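Local coordinates for aerolysin-like protein (PDB 6LHZ) that probably acts in membrane pore formation as a member of the aerolysin-like family, whose relatives insert beta-barrel pores into membranes, at residues A[15-20]-A[116-121]; A[46-51]-A[141-146]; A[52-57]-A[133-138]; A[107-112]-A[151-156]. One frame throughout, in Å; residues are numbered along the deposited sequence.

Contact 1. Residues A[15-20]-A[116-121]; sequences GSNEVV and TRNENI
In the long antiparallel sheet of this aerolysin-like chain, Gly15–Val20 of the outermost strand 4-28 run against Thr116–Ile121 of strand 110-130, with short axes 161° apart. Glu18 and Glu119 form a hydrogen-bonded pair, Glu18 N to Glu119 O at 3.1 Å and Glu119 N to Glu18 O at 2.8 Å. Val20 and Arg117 make the next such pair, and Ile121 N reaches Ser16 O at 2.9 Å. The bond from Gly15 N is weak.

On the face of Glu18 and Val20, Glu119 OE2 lies 3.4 Å from Val20 CG2, its carboxylate passing obliquely over the valine branch. Within its own strand the same OE2 meets Arg117 NE at 3.6 Å as a salt bridge, in the plane of the guanidinium. On this same face Ile121 CD1 lies 3.4 Å from Ser16 OG. On the other face the side chains of Asn17 and Asn120 run side by side, their amide planes 78° apart, while Asn17 ND2 is bonded to Glu14.

With no residue buried, the backbone ladder carries the pairing. The Arg117 bridge would probably ease the negative charge of Glu119, whose OE1 lies 6.1 Å from Glu18 OE2.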
loop_
_atom_site.group_PDB
_atom_site.type_symbol
_atom_site.label_atom_id
_atom_site.label_comp_id
_atom_site.label_asym_id
_atom_site.label_seq_id
_atom_site.Cartn_x
_atom_site.Cartn_y
_atom_site.Cartn_z
ATOM N N GLY A 15 -7.751 -10.357 0.903
ATOM C CA GLY A 15 -7.307 -10.827 -0.400
ATOM C C GLY A 15 -5.854 -11.256 -0.367
ATOM O O GLY A 15 -5.391 -11.802 0.639
ATOM N N SER A 16 -5.116 -10.984 -1.436
ATOM C CA SER A 16 -3.712 -11.370 -1.519
ATOM C C SER A 16 -2.946 -10.930 -0.281
ATOM O O SER A 16 -3.201 -9.860 0.281
ATOM C CB SER A 16 -3.060 -10.739 -2.751
ATOM O OG SER A 16 -3.968 -10.671 -3.830
ATOM N N ASN A 17 -1.982 -11.756 0.120
ATOM C CA ASN A 17 -1.043 -11.441 1.194
ATOM C C ASN A 17 0.285 -12.060 0.788
ATOM O O ASN A 17 0.404 -13.283 0.768
ATOM C CB ASN A 17 -1.527 -12.013 2.522
ATOM C CG ASN A 17 -0.716 -11.545 3.698
ATOM O OD1 ASN A 17 0.475 -11.237 3.578
ATOM N ND2 ASN A 17 -1.367 -11.472 4.867
ATOM N N GLU A 18 1.270 -11.236 0.443
ATOM C CA GLU A 18 2.538 -11.733 -0.071
ATOM C C GLU A 18 3.718 -10.937 0.482
ATOM O O GLU A 18 3.625 -9.723 0.699
ATOM C CB GLU A 18 2.550 -11.697 -1.609
ATOM C CG GLU A 18 1.468 -12.617 -2.239
ATOM C CD GLU A 18 1.128 -12.273 -3.688
ATOM O OE1 GLU A 18 0.226 -12.936 -4.262
ATOM O OE2 GLU A 18 1.771 -11.362 -4.264
ATOM N N VAL A 19 4.821 -11.638 0.728
ATOM C CA VAL A 19 6.124 -11.025 0.954
ATOM C C VAL A 19 6.830 -11.035 -0.388
ATOM O O VAL A 19 7.066 -12.103 -0.965
ATOM C CB VAL A 19 6.944 -11.778 2.022
ATOM C CG1 VAL A 19 8.281 -11.090 2.246
ATOM C CG2 VAL A 19 6.192 -11.879 3.357
ATOM N N VAL A 20 7.111 -9.859 -0.915
ATOM C CA VAL A 20 7.611 -9.690 -2.271
ATOM C C VAL A 20 9.105 -9.412 -2.188
ATOM O O VAL A 20 9.541 -8.557 -1.412
ATOM C CB VAL A 20 6.868 -8.546 -2.986
ATOM C CG1 VAL A 20 7.573 -8.156 -4.271
ATOM C CG2 VAL A 20 5.417 -8.916 -3.219
ATOM N N THR A 116 12.951 -7.027 0.784
ATOM C CA THR A 116 11.580 -7.514 0.707
ATOM C C THR A 116 10.613 -6.518 1.320
ATOM O O THR A 116 10.980 -5.620 2.086
ATOM C CB THR A 116 11.378 -8.893 1.393
ATOM O OG1 THR A 116 11.816 -8.855 2.763
ATOM C CG2 THR A 116 12.111 -10.003 0.644
ATOM N N ARG A 117 9.349 -6.697 0.970
ATOM C CA ARG A 117 8.295 -5.956 1.638
ATOM C C ARG A 117 6.995 -6.722 1.496
ATOM O O ARG A 117 6.830 -7.544 0.589
ATOM C CB ARG A 117 8.163 -4.550 1.065
ATOM C CG ARG A 117 7.582 -4.522 -0.287
ATOM C CD ARG A 117 7.371 -3.098 -0.691
ATOM N NE ARG A 117 7.147 -2.957 -2.125
ATOM C CZ ARG A 117 7.451 -1.864 -2.818
ATOM N NH1 ARG A 117 8.005 -0.808 -2.215
ATOM N NH2 ARG A 117 7.194 -1.826 -4.119
ATOM N N ASN A 118 6.071 -6.431 2.406
ATOM C CA ASN A 118 4.744 -7.020 2.359
ATOM C C ASN A 118 3.850 -6.248 1.401
ATOM O O ASN A 118 3.942 -5.024 1.287
ATOM C CB ASN A 118 4.122 -7.016 3.746
ATOM C CG ASN A 118 3.981 -8.384 4.309
ATOM O OD1 ASN A 118 3.331 -9.249 3.705
ATOM N ND2 ASN A 118 4.589 -8.610 5.474
ATOM N N GLU A 119 2.964 -6.966 0.721
ATOM C CA GLU A 119 1.963 -6.343 -0.133
ATOM C C GLU A 119 0.651 -7.064 0.095
ATOM O O GLU A 119 0.580 -8.283 -0.084
ATOM C CB GLU A 119 2.385 -6.406 -1.599
ATOM C CG GLU A 119 3.681 -5.637 -1.851
ATOM C CD GLU A 119 4.043 -5.518 -3.324
ATOM O OE1 GLU A 119 3.122 -5.378 -4.169
ATOM O OE2 GLU A 119 5.259 -5.569 -3.633
ATOM N N ASN A 120 -0.373 -6.326 0.513
ATOM C CA ASN A 120 -1.675 -6.901 0.821
ATOM C C ASN A 120 -2.780 -6.266 -0.011
ATOM O O ASN A 120 -2.702 -5.091 -0.387
ATOM C CB ASN A 120 -2.043 -6.713 2.276
ATOM C CG ASN A 120 -0.959 -7.112 3.200
ATOM O OD1 ASN A 120 -0.125 -6.284 3.587
ATOM N ND2 ASN A 120 -0.954 -8.389 3.592
ATOM N N ILE A 121 -3.832 -7.043 -0.254
ATOM C CA ILE A 121 -5.102 -6.521 -0.758
ATOM C C ILE A 121 -6.181 -6.885 0.257
ATOM O O ILE A 121 -6.322 -8.049 0.634
ATOM C CB ILE A 121 -5.426 -7.060 -2.159
ATOM C CG1 ILE A 121 -4.266 -6.767 -3.114
ATOM C CG2 ILE A 121 -6.707 -6.472 -2.714
ATOM C CD1 ILE A 121 -4.470 -7.343 -4.456
#

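Contact 2. Residues A[46-51]-A[141-146]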
loop_
_atom_site.group_PDB
_atom_site.type_symbol
_atom_site.label_atom_id
_atom_site.label_comp_id
_atom_site.label_asym_id
_atom_site.label_seq_id
_atom_site.Cartn_x
_atom_site.Cartn_y
_atom_site.Cartn_z
ATOM N N ARG A 46 6.889 3.854 -2.346
ATOM C CA ARG A 46 5.971 3.000 -1.615
ATOM C C ARG A 46 4.555 3.513 -1.836
ATOM O O ARG A 46 4.293 4.710 -1.662
ATOM C CB ARG A 46 6.322 2.999 -0.128
ATOM C CG ARG A 46 5.286 2.354 0.731
ATOM C CD ARG A 46 5.656 2.365 2.200
ATOM N NE ARG A 46 4.565 1.822 2.998
ATOM C CZ ARG A 46 4.565 1.772 4.324
ATOM N NH1 ARG A 46 5.607 2.227 4.987
ATOM N NH2 ARG A 46 3.530 1.257 4.983
ATOM N N THR A 47 3.644 2.627 -2.237
ATOM C CA THR A 47 2.284 3.084 -2.491
ATOM C C THR A 47 1.250 2.301 -1.698
ATOM O O THR A 47 1.511 1.220 -1.151
ATOM C CB THR A 47 1.913 3.011 -3.970
ATOM O OG1 THR A 47 2.295 1.742 -4.486
ATOM C CG2 THR A 47 2.603 4.116 -4.758
ATOM N N ILE A 48 0.070 2.912 -1.641
ATOM C CA ILE A 48 -1.165 2.327 -1.140
ATOM C C ILE A 48 -2.264 2.870 -2.028
ATOM O O ILE A 48 -2.481 4.086 -2.055
ATOM C CB ILE A 48 -1.479 2.710 0.314
ATOM C CG1 ILE A 48 -0.360 2.299 1.264
ATOM C CG2 ILE A 48 -2.823 2.127 0.722
ATOM C CD1 ILE A 48 -0.692 2.566 2.708
ATOM N N THR A 49 -2.960 1.993 -2.738
ATOM C CA THR A 49 -4.055 2.411 -3.611
ATOM C C THR A 49 -5.402 2.133 -2.949
ATOM O O THR A 49 -5.648 1.031 -2.454
ATOM C CB THR A 49 -3.964 1.718 -4.974
ATOM O OG1 THR A 49 -2.719 2.067 -5.576
ATOM C CG2 THR A 49 -5.041 2.215 -5.899
ATOM N N HIS A 50 -6.263 3.133 -2.939
ATOM C CA HIS A 50 -7.585 3.026 -2.344
ATOM C C HIS A 50 -8.633 3.091 -3.439
ATOM O O HIS A 50 -8.609 4.012 -4.262
ATOM C CB HIS A 50 -7.845 4.145 -1.349
ATOM C CG HIS A 50 -6.814 4.265 -0.281
ATOM N ND1 HIS A 50 -6.856 3.527 0.879
ATOM C CD2 HIS A 50 -5.730 5.072 -0.180
ATOM C CE1 HIS A 50 -5.835 3.864 1.646
ATOM N NE2 HIS A 50 -5.135 4.798 1.025
ATOM N N ASN A 51 -9.571 2.140 -3.423
ATOM C CA ASN A 51 -10.553 1.997 -4.488
ATOM C C ASN A 51 -11.953 1.878 -3.913
ATOM O O ASN A 51 -12.169 1.242 -2.876
ATOM C CB ASN A 51 -10.264 0.761 -5.366
ATOM C CG ASN A 51 -8.926 0.858 -6.061
ATOM O OD1 ASN A 51 -8.813 1.475 -7.127
ATOM N ND2 ASN A 51 -7.884 0.261 -5.447
ATOM N N CYS A 141 -8.334 -1.838 -0.703
ATOM C CA CYS A 141 -7.059 -1.248 -0.340
ATOM C C CYS A 141 -5.929 -2.116 -0.871
ATOM O O CYS A 141 -5.832 -3.295 -0.514
ATOM C CB CYS A 141 -6.938 -1.115 1.170
ATOM S SG CYS A 141 -5.425 -0.297 1.628
ATOM N N GLN A 142 -5.058 -1.530 -1.695
ATOM C CA GLN A 142 -3.849 -2.197 -2.178
ATOM C C GLN A 142 -2.666 -1.601 -1.448
ATOM O O GLN A 142 -2.238 -0.490 -1.764
ATOM C CB GLN A 142 -3.666 -2.038 -3.680
ATOM C CG GLN A 142 -4.393 -3.075 -4.500
ATOM C CD GLN A 142 -5.209 -2.437 -5.575
ATOM O OE1 GLN A 142 -4.763 -1.488 -6.213
ATOM N NE2 GLN A 142 -6.418 -2.944 -5.787
ATOM N N SER A 143 -2.106 -2.352 -0.520
ATOM C CA SER A 143 -1.138 -1.815 0.423
ATOM C C SER A 143 0.266 -2.380 0.203
ATOM O O SER A 143 0.438 -3.529 -0.210
ATOM C CB SER A 143 -1.580 -2.109 1.860
ATOM O OG SER A 143 -0.878 -1.262 2.743
ATOM N N GLN A 144 1.279 -1.554 0.497
ATOM C CA GLN A 144 2.683 -1.957 0.529
ATOM C C GLN A 144 3.289 -1.518 1.849
ATOM O O GLN A 144 3.099 -0.376 2.271
ATOM C CB GLN A 144 3.477 -1.333 -0.613
ATOM C CG GLN A 144 2.985 -1.666 -2.000
ATOM C CD GLN A 144 3.833 -1.010 -3.081
ATOM O OE1 GLN A 144 4.525 -0.025 -2.829
ATOM N NE2 GLN A 144 3.769 -1.545 -4.287
ATOM N N SER A 145 4.031 -2.407 2.485
ATOM C CA SER A 145 4.765 -2.069 3.695
ATOM C C SER A 145 6.104 -1.379 3.372
ATOM O O SER A 145 6.525 -1.262 2.216
ATOM C CB SER A 145 5.013 -3.329 4.501
ATOM O OG SER A 145 6.135 -4.002 3.969
ATOM N N GLY A 146 6.774 -0.917 4.426
ATOM C CA GLY A 146 8.166 -0.520 4.307
ATOM C C GLY A 146 9.049 -1.691 3.924
ATOM O O GLY A 146 8.691 -2.857 4.083
HETATM O O HOH W 1 0.645 -0.629 5.186
#
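Arg46 NE and Thr47 N both donate to one residue across the sheet, Gln144. The amide hydrogen of Thr47 goes to Gln144 OE1 at 2.9 Å, an almost straight bond (170° at hydrogen) that comes in from above the side-chain amide plane. Thr47 OG1 adds a weak second bond to the same oxygen. The glutamine gets there with CG anti to its carbonyl carbon (chi1 -59°) and an extended chain that runs alongside Thr47. Its main-chain oxygen is used as well: Arg46 NE bonds Gln144 O at 2.7 Å, bent and tilted out of the guanidinium plane. One face of that guanidinium lies over the Ser145–Gly146 peptide link, with Gly146 N 3.4 Å above its plane. A water at the guanidinium edge is held weakly by Arg46 NH2 and lies 2.9 Å from Ser143 OG.

This is the middle of the five-stranded antiparallel sheet, where strand 41-53 pairs with strand 133-154. Thr49 and Gln142 are a hydrogen-bonded pair: Thr49 N meets Gln142 O at 2.8 Å and Gln142 N meets Thr49 O at 2.7 Å. Their side chains lie side by side, so Gln142 OE1 comes against Thr49 CB. Thr49 OG1 and Asn51 OD1 have weak bonds to Thr92 OG1 and Ser90 OG of strand 90-100.

On the buried face, Ile48 CG2 packs against Cys141 SG at 3.7 Å, and the sulfur also sits obliquely to the His50 ring. Both ring nitrogens of His50 have partners beyond this pairing, ND1 with the Tyr139 hydroxyl and NE2 with Glu93. Ser145 OG bonds Gly146 O and also accepts the backbone amide of Asn118.

Contact 3. Residues A[52-57]-A[133-138]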
loop_
_atom_site.group_PDB
_atom_site.type_symbol
_atom_site.label_atom_id
_atom_site.label_comp_id
_atom_site.label_asym_id
_atom_site.label_seq_id
_atom_site.Cartn_x
_atom_site.Cartn_y
_atom_site.Cartn_z
ATOM N N ILE A 52 -12.913 2.455 -4.626
ATOM C CA ILE A 52 -14.327 2.250 -4.340
ATOM C C ILE A 52 -14.985 1.682 -5.590
ATOM O O ILE A 52 -14.734 2.172 -6.696
ATOM C CB ILE A 52 -15.005 3.550 -3.876
ATOM C CG1 ILE A 52 -16.292 3.228 -3.138
ATOM C CG2 ILE A 52 -15.193 4.540 -5.008
ATOM C CD1 ILE A 52 -16.071 3.168 -1.669
ATOM N N THR A 53 -15.754 0.594 -5.418
ATOM C CA THR A 53 -16.510 -0.034 -6.488
ATOM C C THR A 53 -17.976 -0.179 -6.076
ATOM O O THR A 53 -18.279 -0.431 -4.909
ATOM C CB THR A 53 -15.915 -1.399 -6.861
ATOM O OG1 THR A 53 -16.118 -2.324 -5.790
ATOM C CG2 THR A 53 -14.404 -1.284 -7.152
ATOM N N LEU A 54 -18.888 -0.008 -7.026
ATOM C CA LEU A 54 -20.315 -0.067 -6.765
ATOM C C LEU A 54 -20.964 -1.125 -7.649
ATOM O O LEU A 54 -20.443 -1.445 -8.726
ATOM C CB LEU A 54 -20.968 1.300 -7.021
ATOM C CG LEU A 54 -20.880 2.303 -5.849
ATOM C CD1 LEU A 54 -19.494 2.978 -5.804
ATOM C CD2 LEU A 54 -22.001 3.339 -5.923
ATOM N N PRO A 55 -22.089 -1.698 -7.224
ATOM C CA PRO A 55 -22.783 -2.650 -8.097
ATOM C C PRO A 55 -23.099 -2.018 -9.448
ATOM O O PRO A 55 -23.364 -0.821 -9.552
ATOM C CB PRO A 55 -24.062 -2.998 -7.315
ATOM C CG PRO A 55 -23.703 -2.736 -5.844
ATOM C CD PRO A 55 -22.774 -1.528 -5.919
ATOM N N ARG A 56 -23.058 -2.850 -10.488
ATOM C CA ARG A 56 -23.281 -2.383 -11.846
ATOM C C ARG A 56 -24.641 -1.714 -12.000
ATOM O O ARG A 56 -24.771 -0.732 -12.733
ATOM C CB ARG A 56 -23.137 -3.566 -12.805
ATOM C CG ARG A 56 -23.180 -3.201 -14.268
ATOM C CD ARG A 56 -22.344 -4.163 -15.100
ATOM N NE ARG A 56 -22.320 -3.730 -16.492
ATOM C CZ ARG A 56 -22.699 -4.483 -17.517
ATOM N NH1 ARG A 56 -23.126 -5.725 -17.319
ATOM N NH2 ARG A 56 -22.651 -3.988 -18.742
ATOM N N ALA A 57 -25.662 -2.212 -11.309
ATOM C CA ALA A 57 -27.020 -1.701 -11.437
ATOM C C ALA A 57 -27.413 -0.720 -10.319
ATOM O O ALA A 57 -28.609 -0.536 -10.061
ATOM C CB ALA A 57 -28.003 -2.869 -11.475
ATOM N N ILE A 133 -31.867 6.713 -1.032
ATOM C CA ILE A 133 -31.153 5.636 -1.702
ATOM C C ILE A 133 -30.112 5.049 -0.756
ATOM O O ILE A 133 -29.334 5.778 -0.131
ATOM C CB ILE A 133 -30.515 6.151 -3.004
ATOM C CG1 ILE A 133 -31.624 6.588 -3.974
ATOM C CG2 ILE A 133 -29.626 5.079 -3.618
ATOM C CD1 ILE A 133 -31.312 7.810 -4.820
ATOM N N LYS A 134 -30.127 3.731 -0.610
ATOM C CA LYS A 134 -29.127 2.998 0.154
ATOM C C LYS A 134 -28.354 2.086 -0.790
ATOM O O LYS A 134 -28.907 1.590 -1.779
ATOM C CB LYS A 134 -29.777 2.166 1.249
ATOM C CG LYS A 134 -30.729 2.953 2.112
ATOM C CD LYS A 134 -31.712 2.062 2.822
ATOM C CE LYS A 134 -32.079 2.674 4.166
ATOM N NZ LYS A 134 -33.307 2.056 4.757
ATOM N N GLU A 135 -27.068 1.881 -0.494
ATOM C CA GLU A 135 -26.225 0.984 -1.282
ATOM C C GLU A 135 -25.164 0.377 -0.379
ATOM O O GLU A 135 -24.773 0.965 0.626
ATOM C CB GLU A 135 -25.558 1.717 -2.465
ATOM C CG GLU A 135 -24.807 0.842 -3.491
ATOM C CD GLU A 135 -25.654 -0.314 -4.005
ATOM O OE1 GLU A 135 -25.721 -1.359 -3.303
ATOM O OE2 GLU A 135 -26.261 -0.190 -5.096
ATOM N N THR A 136 -24.697 -0.809 -0.734
ATOM C CA THR A 136 -23.506 -1.348 -0.095
ATOM C C THR A 136 -22.455 -1.469 -1.183
ATOM O O THR A 136 -22.563 -2.338 -2.055
ATOM C CB THR A 136 -23.755 -2.685 0.599
ATOM O OG1 THR A 136 -24.588 -2.477 1.744
ATOM C CG2 THR A 136 -22.453 -3.263 1.080
ATOM N N ALA A 137 -21.475 -0.560 -1.149
ATOM C CA ALA A 137 -20.329 -0.568 -2.045
ATOM C C ALA A 137 -19.230 -1.463 -1.476
ATOM O O ALA A 137 -19.349 -2.023 -0.381
ATOM C CB ALA A 137 -19.811 0.857 -2.257
ATOM N N THR A 138 -18.126 -1.578 -2.207
ATOM C CA THR A 138 -16.984 -2.367 -1.759
ATOM C C THR A 138 -15.736 -1.502 -1.836
ATOM O O THR A 138 -15.443 -0.913 -2.882
ATOM C CB THR A 138 -16.805 -3.639 -2.604
ATOM O OG1 THR A 138 -17.994 -4.455 -2.518
ATOM C CG2 THR A 138 -15.604 -4.431 -2.103
#
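Pro55 and Glu135 approach from opposite directions, and the carboxylate of Glu135 comes against CG and CD of the proline, with OE1 3.5 Å from Pro55 CG. The bend of the glutamate explains the fit: CG stands anti to the backbone N (chi1 -171°), and the turn at chi2 (51°) brings OE1 round to the next backbone amide. There OE1, through its anti lone pair, accepts Thr136 N at 2.8 Å, while OE2 is bonded to the hydroxyl of Thr58. The carboxylate is thus fixed by two bonds, and the proline meets it through carbon atoms alone.

Ala137 meets the other segment through its methyl. This CB lies 4.0 Å from Leu54 CG and 4.3 Å from Ile52 CG1, touching two side chains, and it also comes against Thr53 O. The isoleucine reaches it through the CG1 branch, whereas the leucine comes with its branch point.

Thr53 and Thr138 pass each other at a slant, Thr53 OG1 lying 3.5 Å from Thr138 CB. Their main chains form one hydrogen-bonded antiparallel pair, Thr53 N to Thr138 O at 3.0 Å and Thr138 N to Thr53 O at 2.9 Å. Beyond Thr53 the ladder stops: the touching parts run 126° apart, and Leu54 and Pro55 lead out of strand 41-53 into a loop.

On its other edge strand 133-154 is bonded to strand 110-130, through Glu135 with Ile128 and Ala137 with Val126, while Ile52 pairs with Glu89 just before strand 90-100. Val60 of the following loop packs on Leu54 and Glu135.

Contact 4. Residues A[107-112]-A[151-156]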
loop_
_atom_site.group_PDB
_atom_site.type_symbol
_atom_site.label_atom_id
_atom_site.label_comp_id
_atom_site.label_asym_id
_atom_site.label_seq_id
_atom_site.Cartn_x
_atom_site.Cartn_y
_atom_site.Cartn_z
ATOM N N PRO A 107 36.512 -8.655 4.770
ATOM C CA PRO A 107 37.471 -9.487 4.023
ATOM C C PRO A 107 37.106 -10.967 4.027
ATOM O O PRO A 107 36.517 -11.490 4.978
ATOM C CB PRO A 107 38.801 -9.245 4.751
ATOM C CG PRO A 107 38.414 -8.741 6.111
ATOM C CD PRO A 107 37.163 -7.941 5.887
ATOM N N LYS A 108 37.479 -11.641 2.935
ATOM C CA LYS A 108 37.186 -13.063 2.737
ATOM C C LYS A 108 35.690 -13.345 2.889
ATOM O O LYS A 108 35.281 -14.312 3.535
ATOM C CB LYS A 108 38.013 -13.927 3.695
ATOM C CG LYS A 108 39.282 -14.490 3.069
ATOM C CD LYS A 108 40.301 -13.401 2.848
ATOM C CE LYS A 108 41.609 -13.981 2.355
ATOM N NZ LYS A 108 42.627 -12.904 2.224
ATOM N N THR A 109 34.870 -12.482 2.283
ATOM C CA THR A 109 33.438 -12.450 2.560
ATOM C C THR A 109 32.669 -11.996 1.325
ATOM O O THR A 109 33.058 -11.022 0.673
ATOM C CB THR A 109 33.131 -11.517 3.750
ATOM O OG1 THR A 109 33.365 -12.198 4.994
ATOM C CG2 THR A 109 31.685 -11.010 3.714
ATOM N N LYS A 110 31.588 -12.712 1.006
ATOM C CA LYS A 110 30.632 -12.316 -0.025
ATOM C C LYS A 110 29.304 -12.008 0.641
ATOM O O LYS A 110 28.718 -12.884 1.287
ATOM C CB LYS A 110 30.439 -13.416 -1.066
ATOM C CG LYS A 110 29.158 -13.274 -1.873
ATOM C CD LYS A 110 28.534 -14.630 -2.138
ATOM C CE LYS A 110 27.355 -14.535 -3.091
ATOM N NZ LYS A 110 27.775 -14.676 -4.505
ATOM N N LEU A 111 28.827 -10.775 0.479
ATOM C CA LEU A 111 27.569 -10.357 1.084
ATOM C C LEU A 111 26.457 -10.241 0.044
ATOM O O LEU A 111 26.686 -9.853 -1.112
ATOM C CB LEU A 111 27.719 -9.037 1.847
ATOM C CG LEU A 111 27.469 -7.705 1.150
ATOM C CD1 LEU A 111 27.248 -6.645 2.203
ATOM C CD2 LEU A 111 28.646 -7.335 0.261
ATOM N N ILE A 112 25.254 -10.598 0.482
ATOM C CA ILE A 112 24.035 -10.562 -0.316
ATOM C C ILE A 112 23.049 -9.703 0.463
ATOM O O ILE A 112 22.807 -9.961 1.647
ATOM C CB ILE A 112 23.485 -11.983 -0.558
ATOM C CG1 ILE A 112 24.594 -12.906 -1.079
ATOM C CG2 ILE A 112 22.350 -11.987 -1.536
ATOM C CD1 ILE A 112 25.086 -13.929 -0.066
ATOM N N VAL A 151 20.752 -8.766 5.466
ATOM C CA VAL A 151 22.160 -8.891 5.118
ATOM C C VAL A 151 22.561 -10.343 5.283
ATOM O O VAL A 151 22.336 -10.944 6.339
ATOM C CB VAL A 151 23.027 -7.976 5.992
ATOM C CG1 VAL A 151 23.014 -6.582 5.428
ATOM C CG2 VAL A 151 22.498 -7.990 7.429
ATOM N N ASN A 152 23.129 -10.922 4.238
ATOM C CA ASN A 152 23.599 -12.293 4.298
ATOM C C ASN A 152 25.089 -12.289 4.028
ATOM O O ASN A 152 25.545 -11.674 3.055
ATOM C CB ASN A 152 22.867 -13.179 3.299
ATOM C CG ASN A 152 21.493 -13.578 3.785
ATOM O OD1 ASN A 152 21.104 -13.254 4.908
ATOM N ND2 ASN A 152 20.745 -14.287 2.942
ATOM N N THR A 153 25.842 -12.947 4.906
ATOM C CA THR A 153 27.289 -13.019 4.799
ATOM C C THR A 153 27.702 -14.463 4.519
ATOM O O THR A 153 27.102 -15.409 5.039
ATOM C CB THR A 153 27.953 -12.463 6.072
ATOM O OG1 THR A 153 29.265 -11.979 5.760
ATOM C CG2 THR A 153 28.035 -13.507 7.199
ATOM N N GLU A 154 28.671 -14.623 3.623
ATOM C CA GLU A 154 29.367 -15.870 3.348
ATOM C C GLU A 154 30.859 -15.645 3.556
ATOM O O GLU A 154 31.342 -14.530 3.344
ATOM C CB GLU A 154 29.126 -16.365 1.910
ATOM C CG GLU A 154 27.776 -15.954 1.312
ATOM C CD GLU A 154 27.263 -16.917 0.244
ATOM O OE1 GLU A 154 28.076 -17.365 -0.589
ATOM O OE2 GLU A 154 26.047 -17.234 0.240
ATOM N N PRO A 155 31.617 -16.661 4.012
ATOM C CA PRO A 155 33.079 -16.586 3.860
ATOM C C PRO A 155 33.485 -16.970 2.445
ATOM O O PRO A 155 34.604 -17.449 2.219
ATOM C CB PRO A 155 33.606 -17.583 4.906
ATOM C CG PRO A 155 32.444 -17.797 5.860
ATOM C CD PRO A 155 31.227 -17.702 4.981
ATOM N N LEU A 156 32.564 -16.732 1.498
ATOM C CA LEU A 156 32.636 -17.119 0.088
ATOM C C LEU A 156 32.436 -18.626 -0.043
ATOM O O LEU A 156 31.620 -19.212 0.676
ATOM C CB LEU A 156 33.959 -16.692 -0.554
ATOM C CG LEU A 156 34.164 -15.200 -0.821
ATOM C CD1 LEU A 156 35.584 -14.787 -0.445
ATOM C CD2 LEU A 156 33.870 -14.865 -2.276
#
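Lys110 opposite Glu154 and Ile112 opposite Asn152 supply the backbone bonds of this antiparallel pairing. Lys110 N reaches Glu154 O at 3.0 Å and Glu154 N reaches Lys110 O at 2.9 Å. Two bonds of 2.8 Å follow, Ile112 N to Asn152 O and Asn152 N to Ile112 O. Between these pairs Leu111 faces Thr153 without such bonds.

Mixed apolar and polar packing comes next. The Lys110 and Glu154 side chains lie alongside each other, but it is methylene CD that meets OE1, at 3.2 Å. The bends at chi2 and chi4 leave NZ 4.8 Å from Glu154 OE1, so any attraction is probably only long-range. The Ile112 side chain crosses that of Glu154 at a slant, CD1 lying 3.6 Å from Glu154 CG. Toward the chain end, Leu156 CD2 touches Lys110 CB at 3.9 Å while CD1 sits against the Lys108–Thr109 peptide. On the opposite face Thr109 CG2 approaches Thr153 OG1.

The pairing lies at the open end of the hairpin made by strands 110-130 and 133-154, far from its turn. On the far edge of 110-130 lies strand 4-28, where Leu111 is backbone-bonded to Ala27, and Thr109 bonds Asn29 just past that strand's end.

Overall arrangement
All four contacts belong to one five-stranded antiparallel sheet, ordered 4-28, 110-130, 133-154, 41-53, 90-100. Contact 1 joins the first two strands, contact 4 the second and third, contacts 2 and 3 the third and fourth. Contacts 1 and 2 are neighbours, with centres about 10 Å apart and backbone bonding between Asn120 and Ser143. Contacts 3 and 4 lie on opposite sides of the chain's centre, about 55 Å between centres, both on strand 133-154. Along the sequence contact 3 nests inside contact 2, while the other pairs interleave. The chain thus illustrates how distant segments become adjacent strands of an elongated sheet, consistent with an aerolysin-like build.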